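Local coordinates for erythromycin dehydratase (Saccharopolyspora erythraea, PDB 3EL6), which probably dehydrates beta-hydroxyacyl chains carried on a phosphopantetheine arm, as the dehydratase domain of a modular polyketide synthase of erythromycin biosynthesis, at residues Ala35-Leu39 and Glu220-Ala224; Val93-Glu99 and Thr154-Val159; Gln198-Ala202 and Ala212-Ile216. All blocks are in the same frame, centred on the assembly; numbering follows the deposited sequence.

Contact 1: Ala35-Leu39 and Glu220-Ala224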
ATOM      1  N   ALA A  35      -0.198 -13.280   4.382  1.00 38.86           N
ATOM      2  CA  ALA A  35      -0.389 -13.733   3.022  1.00 39.28           C
ATOM      3  C   ALA A  35      -0.192 -15.228   3.084  1.00 39.43           C
ATOM      4  O   ALA A  35       0.673 -15.721   3.822  1.00 41.63           O
ATOM      5  CB  ALA A  35       0.647 -13.065   2.118  1.00 38.39           C
ATOM      6  N   GLU A  36      -1.000 -15.961   2.347  1.00 38.12           N
ATOM      7  CA  GLU A  36      -0.929 -17.405   2.340  1.00 36.77           C
ATOM      8  C   GLU A  36       0.110 -17.911   1.318  1.00 34.17           C
ATOM      9  O   GLU A  36       0.641 -19.033   1.411  1.00 34.12           O
ATOM     10  CB  GLU A  36      -2.307 -17.941   1.977  1.00 38.17           C
ATOM     11  CG  GLU A  36      -3.308 -17.898   3.108  1.00 45.02           C
ATOM     12  CD  GLU A  36      -3.064 -19.001   4.134  1.00 55.20           C
ATOM     13  OE1 GLU A  36      -2.049 -18.930   4.891  1.00 59.51           O
ATOM     14  OE2 GLU A  36      -3.900 -19.949   4.179  1.00 59.73           O
ATOM     15  N   HIS A  37       0.418 -17.096   0.330  1.00 30.42           N
ATOM     16  CA  HIS A  37       1.351 -17.559  -0.697  1.00 26.32           C
ATOM     17  C   HIS A  37       2.714 -17.820  -0.073  1.00 25.49           C
ATOM     18  O   HIS A  37       3.203 -17.029   0.696  1.00 25.28           O
ATOM     19  CB  HIS A  37       1.488 -16.473  -1.746  1.00 26.27           C
ATOM     20  CG  HIS A  37       2.246 -16.887  -2.951  1.00 22.32           C
ATOM     21  ND1 HIS A  37       3.614 -16.892  -2.994  1.00 21.12           N
ATOM     22  CD2 HIS A  37       1.824 -17.212  -4.191  1.00 20.78           C
ATOM     23  CE1 HIS A  37       4.011 -17.261  -4.197  1.00 20.95           C
ATOM     24  NE2 HIS A  37       2.942 -17.451  -4.946  1.00 20.48           N
ATOM     25  N   PRO A  38       3.359 -18.921  -0.433  1.00 23.27           N
ATOM     26  CA  PRO A  38       4.677 -19.233   0.178  1.00 24.01           C
ATOM     27  C   PRO A  38       5.747 -18.127   0.108  1.00 23.99           C
ATOM     28  O   PRO A  38       6.633 -18.088   0.989  1.00 25.04           O
ATOM     29  CB  PRO A  38       5.175 -20.431  -0.649  1.00 23.44           C
ATOM     30  CG  PRO A  38       3.946 -21.051  -1.217  1.00 23.50           C
ATOM     31  CD  PRO A  38       2.931 -19.928  -1.416  1.00 23.28           C
ATOM     32  N   LEU A  39       5.719 -17.284  -0.929  1.00 22.33           N
ATOM     33  CA  LEU A  39       6.732 -16.239  -1.108  1.00 23.63           C
ATOM     34  C   LEU A  39       6.295 -14.878  -0.518  1.00 23.49           C
ATOM     35  O   LEU A  39       7.099 -13.952  -0.408  1.00 25.25           O
ATOM     36  CB  LEU A  39       7.216 -16.135  -2.560  1.00 23.06           C
ATOM     37  CG  LEU A  39       7.584 -17.465  -3.207  1.00 24.80           C
ATOM     38  CD1 LEU A  39       7.990 -17.254  -4.683  1.00 25.38           C
ATOM     39  CD2 LEU A  39       8.715 -18.173  -2.412  1.00 24.37           C
ATOM     40  N   GLU A 220       5.210 -27.098  -1.099  1.00 52.65           N
ATOM     41  CA  GLU A 220       4.473 -25.993  -0.477  1.00 52.31           C
ATOM     42  C   GLU A 220       3.069 -25.876  -1.082  1.00 50.70           C
ATOM     43  O   GLU A 220       2.902 -25.880  -2.298  1.00 50.36           O
ATOM     44  CB  GLU A 220       5.202 -24.675  -0.727  1.00 52.94           C
ATOM     45  CG  GLU A 220       6.410 -24.433   0.131  1.00 56.29           C
ATOM     46  CD  GLU A 220       6.051 -23.659   1.374  1.00 60.72           C
ATOM     47  OE1 GLU A 220       6.971 -23.048   1.981  1.00 62.20           O
ATOM     48  OE2 GLU A 220       4.843 -23.659   1.731  1.00 61.61           O
ATOM     49  N   GLU A 221       2.041 -25.753  -0.259  1.00 48.41           N
ATOM     50  CA  GLU A 221       0.785 -25.375  -0.866  1.00 46.22           C
ATOM     51  C   GLU A 221       0.702 -23.836  -0.847  1.00 42.70           C
ATOM     52  O   GLU A 221       1.426 -23.130  -0.106  1.00 41.14           O
ATOM     53  CB  GLU A 221      -0.421 -26.042  -0.170  1.00 48.07           C
ATOM     54  CG  GLU A 221      -1.861 -25.755  -0.824  1.00 52.37           C
ATOM     55  CD  GLU A 221      -1.998 -25.983  -2.389  1.00 55.74           C
ATOM     56  OE1 GLU A 221      -1.518 -25.153  -3.193  1.00 55.79           O
ATOM     57  OE2 GLU A 221      -2.658 -26.965  -2.799  1.00 57.80           O
ATOM     58  N   GLY A 222      -0.194 -23.313  -1.644  1.00 38.11           N
ATOM     59  CA  GLY A 222      -0.466 -21.905  -1.524  1.00 34.88           C
ATOM     60  C   GLY A 222      -0.022 -21.158  -2.749  1.00 30.48           C
ATOM     61  O   GLY A 222      -0.392 -20.000  -2.897  1.00 31.51           O
ATOM     62  N   TYR A 223       0.692 -21.817  -3.661  1.00 28.03           N
ATOM     63  CA  TYR A 223       0.966 -21.175  -4.967  1.00 26.10           C
ATOM     64  C   TYR A 223      -0.319 -21.083  -5.798  1.00 26.40           C
ATOM     65  O   TYR A 223      -1.213 -21.924  -5.649  1.00 25.94           O
ATOM     66  CB  TYR A 223       2.031 -21.889  -5.795  1.00 25.87           C
ATOM     67  CG  TYR A 223       3.402 -21.883  -5.180  1.00 23.62           C
ATOM     68  CD1 TYR A 223       4.201 -20.771  -5.261  1.00 23.42           C
ATOM     69  CD2 TYR A 223       3.904 -23.010  -4.527  1.00 25.50           C
ATOM     70  CE1 TYR A 223       5.469 -20.734  -4.702  1.00 26.43           C
ATOM     71  CE2 TYR A 223       5.189 -22.976  -3.959  1.00 25.93           C
ATOM     72  CZ  TYR A 223       5.941 -21.848  -4.061  1.00 28.07           C
ATOM     73  OH  TYR A 223       7.201 -21.816  -3.528  1.00 31.41           O
ATOM     74  N   ALA A 224      -0.394 -20.091  -6.694  1.00 25.88           N
ATOM     75  CA  ALA A 224      -1.548 -20.000  -7.591  1.00 25.27           C
ATOM     76  C   ALA A 224      -1.323 -21.020  -8.669  1.00 24.97           C
ATOM     77  O   ALA A 224      -2.199 -21.830  -8.926  1.00 24.49           O
ATOM     78  CB  ALA A 224      -1.679 -18.592  -8.200  1.00 26.02           C
TER
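E220, G222 and Y223 close round P38 where two loops of the double hotdog meet: 35-39, between the first two strands of the N-terminal hotdog, and 220-224, leading into helix 227-235 of the C-terminal one. No hydrogen bond joins the two loops directly, and aliphatic and aromatic packing makes the contact. E220 comes first, its bent chain laying CB against the pyrrolidine ring, 3.9 Å from P38 CG, while its carboxylate curls past P38 CB. From E221 it is the backbone that matters, its O lying 3.5 Å from P38 CG; its side chain turns back, and OE1 accepts from G222 N at 2.7 Å through the anti lone pair. G222, with positive phi, passes close to the other loop: its C sits 3.5 Å from P38 CD. Y223 contributes the largest share of this segment's buried surface. CG anti to the carbonyl carbon (chi1 -65°) swings its ring under P38, whose CG stands over the ring centre in a CH-pi contact, 3.6 Å from the centroid and 13° off the normal. The same ring turns an edge to the face of H37 in an offset edge-to-face pair, centroids 5.1 Å apart and planes at 85°. Beyond it, A224 N makes a weak hydrogen bond to D84 OD1 of helix 79-93, while D84 OD2 is hydrogen-bonded to H37 NE2. The carboxylate of this N-terminal helix thus holds H37 of its own half, a structural link between loop and helix, and also, weakly, the loop from the other half. The other imidazole nitrogen, H37 ND1, accepts from L39 N at 3.0 Å.

Contact 2: Val93-Glu99 and Thr154-Val159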
ATOM      1  N   VAL A  93      -7.093  -9.587  -5.085  1.00 20.10           N
ATOM      2  CA  VAL A  93      -7.846  -8.331  -5.379  1.00 21.48           C
ATOM      3  C   VAL A  93      -9.189  -8.574  -6.093  1.00 22.61           C
ATOM      4  O   VAL A  93     -10.034  -7.673  -6.216  1.00 24.04           O
ATOM      5  CB  VAL A  93      -7.022  -7.240  -6.131  1.00 22.72           C
ATOM      6  CG1 VAL A  93      -5.750  -6.967  -5.378  1.00 21.87           C
ATOM      7  CG2 VAL A  93      -6.692  -7.610  -7.617  1.00 23.49           C
ATOM      8  N   GLY A  94      -9.388  -9.784  -6.573  1.00 21.53           N
ATOM      9  CA  GLY A  94     -10.643 -10.128  -7.288  1.00 22.15           C
ATOM     10  C   GLY A  94     -10.616  -9.944  -8.816  1.00 20.55           C
ATOM     11  O   GLY A  94     -11.679  -9.840  -9.442  1.00 21.38           O
ATOM     12  N   LEU A  95      -9.426  -9.866  -9.398  1.00 19.44           N
ATOM     13  CA  LEU A  95      -9.235  -9.806 -10.855  1.00 19.10           C
ATOM     14  C   LEU A  95      -8.207 -10.887 -11.234  1.00 19.43           C
ATOM     15  O   LEU A  95      -7.004 -10.639 -11.243  1.00 19.90           O
ATOM     16  CB  LEU A  95      -8.732  -8.420 -11.266  1.00 19.62           C
ATOM     17  CG  LEU A  95      -9.768  -7.284 -11.178  1.00 21.44           C
ATOM     18  CD1 LEU A  95      -8.973  -5.987 -11.528  1.00 19.94           C
ATOM     19  CD2 LEU A  95     -10.894  -7.501 -12.173  1.00 18.99           C
ATOM     20  N   PRO A  96      -8.684 -12.098 -11.522  1.00 19.14           N
ATOM     21  CA  PRO A  96      -7.813 -13.266 -11.438  1.00 19.56           C
ATOM     22  C   PRO A  96      -7.059 -13.583 -12.730  1.00 19.93           C
ATOM     23  O   PRO A  96      -6.172 -14.485 -12.740  1.00 21.00           O
ATOM     24  CB  PRO A  96      -8.786 -14.385 -11.039  1.00 20.24           C
ATOM     25  CG  PRO A  96     -10.041 -14.019 -11.801  1.00 21.52           C
ATOM     26  CD  PRO A  96     -10.111 -12.475 -11.577  1.00 19.44           C
ATOM     27  N   VAL A  97      -7.346 -12.825 -13.786  1.00 18.03           N
ATOM     28  CA  VAL A  97      -6.678 -13.016 -15.083  1.00 18.27           C
ATOM     29  C   VAL A  97      -5.538 -12.055 -15.241  1.00 18.94           C
ATOM     30  O   VAL A  97      -5.658 -10.841 -15.005  1.00 18.36           O
ATOM     31  CB  VAL A  97      -7.680 -12.839 -16.285  1.00 19.16           C
ATOM     32  CG1 VAL A  97      -6.961 -12.835 -17.617  1.00 19.06           C
ATOM     33  CG2 VAL A  97      -8.674 -14.028 -16.218  1.00 20.24           C
ATOM     34  N   LEU A  98      -4.422 -12.605 -15.679  1.00 19.48           N
ATOM     35  CA  LEU A  98      -3.267 -11.779 -16.005  1.00 21.13           C
ATOM     36  C   LEU A  98      -3.412 -11.429 -17.475  1.00 21.39           C
ATOM     37  O   LEU A  98      -3.057 -12.213 -18.359  1.00 22.13           O
ATOM     38  CB  LEU A  98      -2.018 -12.592 -15.679  1.00 20.52           C
ATOM     39  CG  LEU A  98      -0.818 -12.071 -14.937  1.00 27.97           C
ATOM     40  CD1 LEU A  98       0.476 -12.925 -15.150  1.00 23.07           C
ATOM     41  CD2 LEU A  98      -0.575 -10.513 -14.854  1.00 25.52           C
ATOM     42  N   GLU A  99      -4.031 -10.273 -17.768  1.00 20.86           N
ATOM     43  CA  GLU A  99      -4.220  -9.884 -19.135  1.00 22.60           C
ATOM     44  C   GLU A  99      -2.899  -9.695 -19.863  1.00 21.54           C
ATOM     45  O   GLU A  99      -2.748 -10.088 -21.008  1.00 22.49           O
ATOM     46  CB  GLU A  99      -5.034  -8.593 -19.210  1.00 23.22           C
ATOM     47  CG  GLU A  99      -5.166  -8.130 -20.617  1.00 29.85           C
ATOM     48  CD  GLU A  99      -6.243  -7.100 -20.726  1.00 38.67           C
ATOM     49  OE1 GLU A  99      -7.428  -7.499 -20.682  1.00 41.75           O
ATOM     50  OE2 GLU A  99      -5.874  -5.906 -20.865  1.00 41.59           O
ATOM     51  N   THR A 154      -1.258  -6.129 -16.333  1.00 19.06           N
ATOM     52  CA  THR A 154      -2.650  -5.748 -16.173  1.00 20.45           C
ATOM     53  C   THR A 154      -3.437  -6.954 -15.698  1.00 19.95           C
ATOM     54  O   THR A 154      -3.248  -8.063 -16.233  1.00 21.56           O
ATOM     55  CB  THR A 154      -3.196  -5.258 -17.562  1.00 21.46           C
ATOM     56  OG1 THR A 154      -2.434  -4.112 -17.987  1.00 23.87           O
ATOM     57  CG2 THR A 154      -4.710  -4.907 -17.493  1.00 22.24           C
ATOM     58  N   LEU A 155      -4.280  -6.763 -14.678  1.00 18.46           N
ATOM     59  CA  LEU A 155      -5.127  -7.798 -14.127  1.00 17.29           C
ATOM     60  C   LEU A 155      -6.514  -7.541 -14.662  1.00 17.84           C
ATOM     61  O   LEU A 155      -6.961  -6.356 -14.757  1.00 18.60           O
ATOM     62  CB  LEU A 155      -5.211  -7.685 -12.577  1.00 16.13           C
ATOM     63  CG  LEU A 155      -3.799  -7.924 -11.911  1.00 17.12           C
ATOM     64  CD1 LEU A 155      -4.024  -7.646 -10.425  1.00 20.50           C
ATOM     65  CD2 LEU A 155      -3.410  -9.421 -12.186  1.00 17.02           C
ATOM     66  N   ALA A 156      -7.242  -8.604 -14.960  1.00 19.00           N
ATOM     67  CA  ALA A 156      -8.610  -8.419 -15.505  1.00 18.83           C
ATOM     68  C   ALA A 156      -9.525  -9.501 -14.981  1.00 19.16           C
ATOM     69  O   ALA A 156      -9.134 -10.394 -14.226  1.00 17.86           O
ATOM     70  CB  ALA A 156      -8.575  -8.527 -17.009  1.00 19.16           C
ATOM     71  N   GLN A 157     -10.746  -9.492 -15.501  1.00 17.28           N
ATOM     72  CA  GLN A 157     -11.806 -10.353 -14.994  1.00 17.59           C
ATOM     73  C   GLN A 157     -11.696 -11.828 -15.491  1.00 18.45           C
ATOM     74  O   GLN A 157     -11.223 -12.081 -16.586  1.00 18.52           O
ATOM     75  CB  GLN A 157     -13.177  -9.804 -15.468  1.00 18.78           C
ATOM     76  CG  GLN A 157     -13.405  -8.322 -14.965  1.00 18.45           C
ATOM     77  CD  GLN A 157     -12.878  -7.207 -15.828  1.00 18.31           C
ATOM     78  OE1 GLN A 157     -12.139  -7.398 -16.801  1.00 19.91           O
ATOM     79  NE2 GLN A 157     -13.290  -5.960 -15.474  1.00 19.50           N
ATOM     80  N   GLY A 158     -12.189 -12.728 -14.652  1.00 21.19           N
ATOM     81  CA  GLY A 158     -12.154 -14.169 -14.872  1.00 21.96           C
ATOM     82  C   GLY A 158     -13.019 -14.528 -16.070  1.00 23.87           C
ATOM     83  O   GLY A 158     -14.019 -13.807 -16.420  1.00 21.95           O
ATOM     84  N   VAL A 159     -12.612 -15.596 -16.742  1.00 22.27           N
ATOM     85  CA  VAL A 159     -13.359 -16.093 -17.881  1.00 23.93           C
ATOM     86  C   VAL A 159     -13.647 -17.575 -17.691  1.00 24.17           C
ATOM     87  O   VAL A 159     -12.966 -18.255 -16.914  1.00 24.27           O
ATOM     88  CB  VAL A 159     -12.641 -15.875 -19.208  1.00 25.00           C
ATOM     89  CG1 VAL A 159     -12.383 -14.377 -19.486  1.00 28.14           C
ATOM     90  CG2 VAL A 159     -11.324 -16.630 -19.236  1.00 26.38           C
TER
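V93 and L155 touch methyl to methyl, CG2 to CD1, where the central helix 79-93 of the N-terminal hotdog ends and the chain turns into strand 97-103, antiparallel to strand 148-156. G94, with positive phi, is the C-prime residue of the Schellman motif that closes the helix, and leaves L95 facing the second strand. L95 packs CB on L155 CB at 3.8 Å. Its branch, with CG anti to the carbonyl carbon (chi1 -72°), runs alongside Q157 and brings CD2 to 3.8 Å from Q157 CG. The amide end of Q157 goes elsewhere, NE2 bonding to S126 O. P96 meets the backbone of G158 with the CG-CD side of its ring, CD lying 3.7 Å from G158 N; its own nitrogen has no hydrogen for the nearby A156 O, which instead receives V97 N. V97 and A156 form the hydrogen-bonded antiparallel pair, V97 N to A156 O at 3.0 Å and A156 N to V97 O at 2.7 Å. V97 CG2 also reaches across to Q157 O at 3.2 Å, a close approach at the point where the second strand gives way to loop. L98 and L155 are the non-hydrogen-bonded pair, on the opposite face to V97 and A156: L98 CD2 meets L155 CD2 at 4.0 Å, and L98 also packs on V83, A86 and L87 of the helix, placing this pair between sheet and central helix, the core of a hotdog. At E99 the chain turns a corner, and its N makes only a weak, bent bond to T154 O (124°). The E99 side chain is extended, with CG anti to the backbone N (chi1 176°), and runs alongside T154 on its way to a long, weak ion pair with R128; it brings E99 OE2 to 3.7 Å from T154 CG2.

Contact 3: Gln198-Ala202 and Ala212-Ile216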
ATOM      1  N   GLN A 198      13.797 -30.125 -14.201  1.00 21.03           N
ATOM      2  CA  GLN A 198      13.780 -31.080 -15.308  1.00 21.21           C
ATOM      3  C   GLN A 198      12.420 -31.758 -15.320  1.00 22.00           C
ATOM      4  O   GLN A 198      12.288 -32.987 -15.179  1.00 23.61           O
ATOM      5  CB  GLN A 198      14.947 -32.052 -15.118  1.00 21.89           C
ATOM      6  CG  GLN A 198      16.244 -31.324 -15.217  1.00 19.71           C
ATOM      7  CD  GLN A 198      17.439 -32.221 -15.032  1.00 24.50           C
ATOM      8  OE1 GLN A 198      17.284 -33.448 -15.004  1.00 26.18           O
ATOM      9  NE2 GLN A 198      18.622 -31.630 -14.866  1.00 25.56           N
ATOM     10  N   ALA A 199      11.368 -30.976 -15.564  1.00 20.51           N
ATOM     11  CA  ALA A 199      10.016 -31.431 -15.302  1.00 21.28           C
ATOM     12  C   ALA A 199       9.261 -31.842 -16.575  1.00 22.25           C
ATOM     13  O   ALA A 199       8.105 -32.206 -16.486  1.00 20.85           O
ATOM     14  CB  ALA A 199       9.197 -30.323 -14.556  1.00 21.72           C
ATOM     15  N   LEU A 200       9.902 -31.750 -17.735  1.00 22.32           N
ATOM     16  CA  LEU A 200       9.304 -32.333 -18.973  1.00 22.53           C
ATOM     17  C   LEU A 200       9.437 -33.860 -18.877  1.00 22.51           C
ATOM     18  O   LEU A 200      10.560 -34.355 -18.873  1.00 24.48           O
ATOM     19  CB  LEU A 200      10.046 -31.794 -20.193  1.00 22.70           C
ATOM     20  CG  LEU A 200       9.853 -30.307 -20.468  1.00 25.35           C
ATOM     21  CD1 LEU A 200      10.806 -29.891 -21.639  1.00 27.53           C
ATOM     22  CD2 LEU A 200       8.428 -29.992 -20.900  1.00 25.91           C
ATOM     23  N   ARG A 201       8.345 -34.570 -18.648  1.00 21.83           N
ATOM     24  CA  ARG A 201       8.408 -36.026 -18.368  1.00 23.40           C
ATOM     25  C   ARG A 201       8.205 -36.840 -19.690  1.00 24.91           C
ATOM     26  O   ARG A 201       8.718 -37.975 -19.847  1.00 24.11           O
ATOM     27  CB  ARG A 201       7.356 -36.434 -17.358  1.00 23.18           C
ATOM     28  CG  ARG A 201       7.445 -35.721 -15.986  1.00 22.39           C
ATOM     29  CD  ARG A 201       8.783 -36.012 -15.209  1.00 22.89           C
ATOM     30  NE  ARG A 201       8.896 -34.998 -14.138  1.00 21.43           N
ATOM     31  CZ  ARG A 201       9.988 -34.727 -13.443  1.00 19.68           C
ATOM     32  NH1 ARG A 201      11.058 -35.516 -13.551  1.00 18.88           N
ATOM     33  NH2 ARG A 201       9.989 -33.698 -12.591  1.00 17.96           N
ATOM     34  N   ALA A 202       7.423 -36.281 -20.614  1.00 23.21           N
ATOM     35  CA  ALA A 202       7.191 -36.939 -21.932  1.00 22.98           C
ATOM     36  C   ALA A 202       6.738 -35.881 -22.927  1.00 24.27           C
ATOM     37  O   ALA A 202       6.172 -34.859 -22.503  1.00 23.10           O
ATOM     38  CB  ALA A 202       6.092 -38.013 -21.774  1.00 22.85           C
ATOM     39  N   ALA A 212       2.882 -32.230 -24.050  1.00 23.44           N
ATOM     40  CA  ALA A 212       3.930 -32.680 -23.077  1.00 22.93           C
ATOM     41  C   ALA A 212       3.238 -33.061 -21.780  1.00 22.90           C
ATOM     42  O   ALA A 212       2.190 -32.534 -21.472  1.00 23.48           O
ATOM     43  CB  ALA A 212       4.978 -31.574 -22.839  1.00 22.57           C
ATOM     44  N   GLU A 213       3.819 -33.996 -21.009  1.00 22.02           N
ATOM     45  CA  GLU A 213       3.387 -34.269 -19.655  1.00 22.63           C
ATOM     46  C   GLU A 213       4.446 -33.576 -18.801  1.00 22.55           C
ATOM     47  O   GLU A 213       5.640 -33.777 -19.020  1.00 22.47           O
ATOM     48  CB  GLU A 213       3.439 -35.780 -19.395  1.00 24.97           C
ATOM     49  CG  GLU A 213       2.233 -36.504 -20.067  1.00 26.50           C
ATOM     50  CD  GLU A 213       2.305 -38.010 -19.954  1.00 31.36           C
ATOM     51  OE1 GLU A 213       3.291 -38.553 -19.354  1.00 29.71           O
ATOM     52  OE2 GLU A 213       1.364 -38.646 -20.492  1.00 30.84           O
ATOM     53  N   VAL A 214       4.001 -32.793 -17.814  1.00 22.21           N
ATOM     54  CA  VAL A 214       4.920 -31.966 -17.042  1.00 22.50           C
ATOM     55  C   VAL A 214       4.491 -32.150 -15.585  1.00 20.09           C
ATOM     56  O   VAL A 214       3.326 -32.061 -15.281  1.00 19.58           O
ATOM     57  CB  VAL A 214       4.792 -30.511 -17.462  1.00 23.63           C
ATOM     58  CG1 VAL A 214       5.680 -29.708 -16.573  1.00 26.92           C
ATOM     59  CG2 VAL A 214       5.203 -30.313 -18.937  1.00 26.48           C
ATOM     60  N   SER A 215       5.420 -32.419 -14.662  1.00 20.35           N
ATOM     61  CA  SER A 215       5.030 -32.645 -13.264  1.00 18.45           C
ATOM     62  C   SER A 215       6.259 -32.423 -12.367  1.00 19.00           C
ATOM     63  O   SER A 215       7.397 -32.524 -12.825  1.00 18.58           O
ATOM     64  CB  SER A 215       4.470 -34.054 -12.981  1.00 19.24           C
ATOM     65  OG  SER A 215       5.462 -35.045 -13.324  1.00 19.16           O
ATOM     66  N   ILE A 216       5.980 -32.045 -11.123  1.00 19.37           N
ATOM     67  CA  ILE A 216       6.986 -31.845 -10.122  1.00 21.69           C
ATOM     68  C   ILE A 216       6.496 -32.584  -8.889  1.00 24.19           C
ATOM     69  O   ILE A 216       5.361 -33.034  -8.808  1.00 24.66           O
ATOM     70  CB  ILE A 216       7.175 -30.328  -9.789  1.00 20.19           C
ATOM     71  CG1 ILE A 216       5.855 -29.720  -9.293  1.00 23.17           C
ATOM     72  CG2 ILE A 216       7.729 -29.592 -11.021  1.00 21.61           C
ATOM     73  CD1 ILE A 216       6.079 -28.320  -8.655  1.00 28.23           C
TER
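Two successive residues, R201 and A202, face the single residue E213, a classic beta bulge. Both of their amides turn to E213 O: R201 N binds it at 2.8 Å, almost in line with the carbonyl, and A202 N more weakly at 3.5 Å. E213 N returns a bond to A202 O, while S215 N reaches A199 O at 3.3 Å. R201 bends at chi2 (-62°) and folds back along the partner strand, where NE and NH2 grip S215 O together. This oxygen lies in the guanidinium plane, yet both nitrogens come from the same face of the carbonyl: NE stands 42° above its plane, NH2 is tilted by 25°, and NH2 makes the shorter bond, 2.9 Å. The aliphatic part of R201 passes the serine hydroxyl, with CG 3.4 Å from S215 OG. On the face of L200 and V214, the two side chains lie parallel, L200 CD2 to V214 CG2 3.8 Å, and V214 packs on L229 and A232 of helix 227-235. A202 and E213 occupy the other face, where E213 OE2 bonds to W169 NE1. A bulged antiparallel hairpin laid against the central helix thus forms part of the C-terminal hotdog.

From the N terminus, the chain first lays down 35-39, whose partner comes 181 residues later, so contact 1 closes the longest loop and spans both hotdogs. Within that loop, helix 79-93 runs into 93-99, and contact 2 closes when strand 148-156 returns beside it. The chain then crosses to the C-terminal hotdog, where contact 3 closes a short hairpin between 198-202 and 212-216, just before 220-224 completes contact 1. Contacts 2 and 3 therefore follow in series, both inside contact 1 and without crossing; they lie on opposite sides of the chain's centre, about 27 Å apart between centres. Contact 1 joins the two hotdogs, whereas the others are internal to one each.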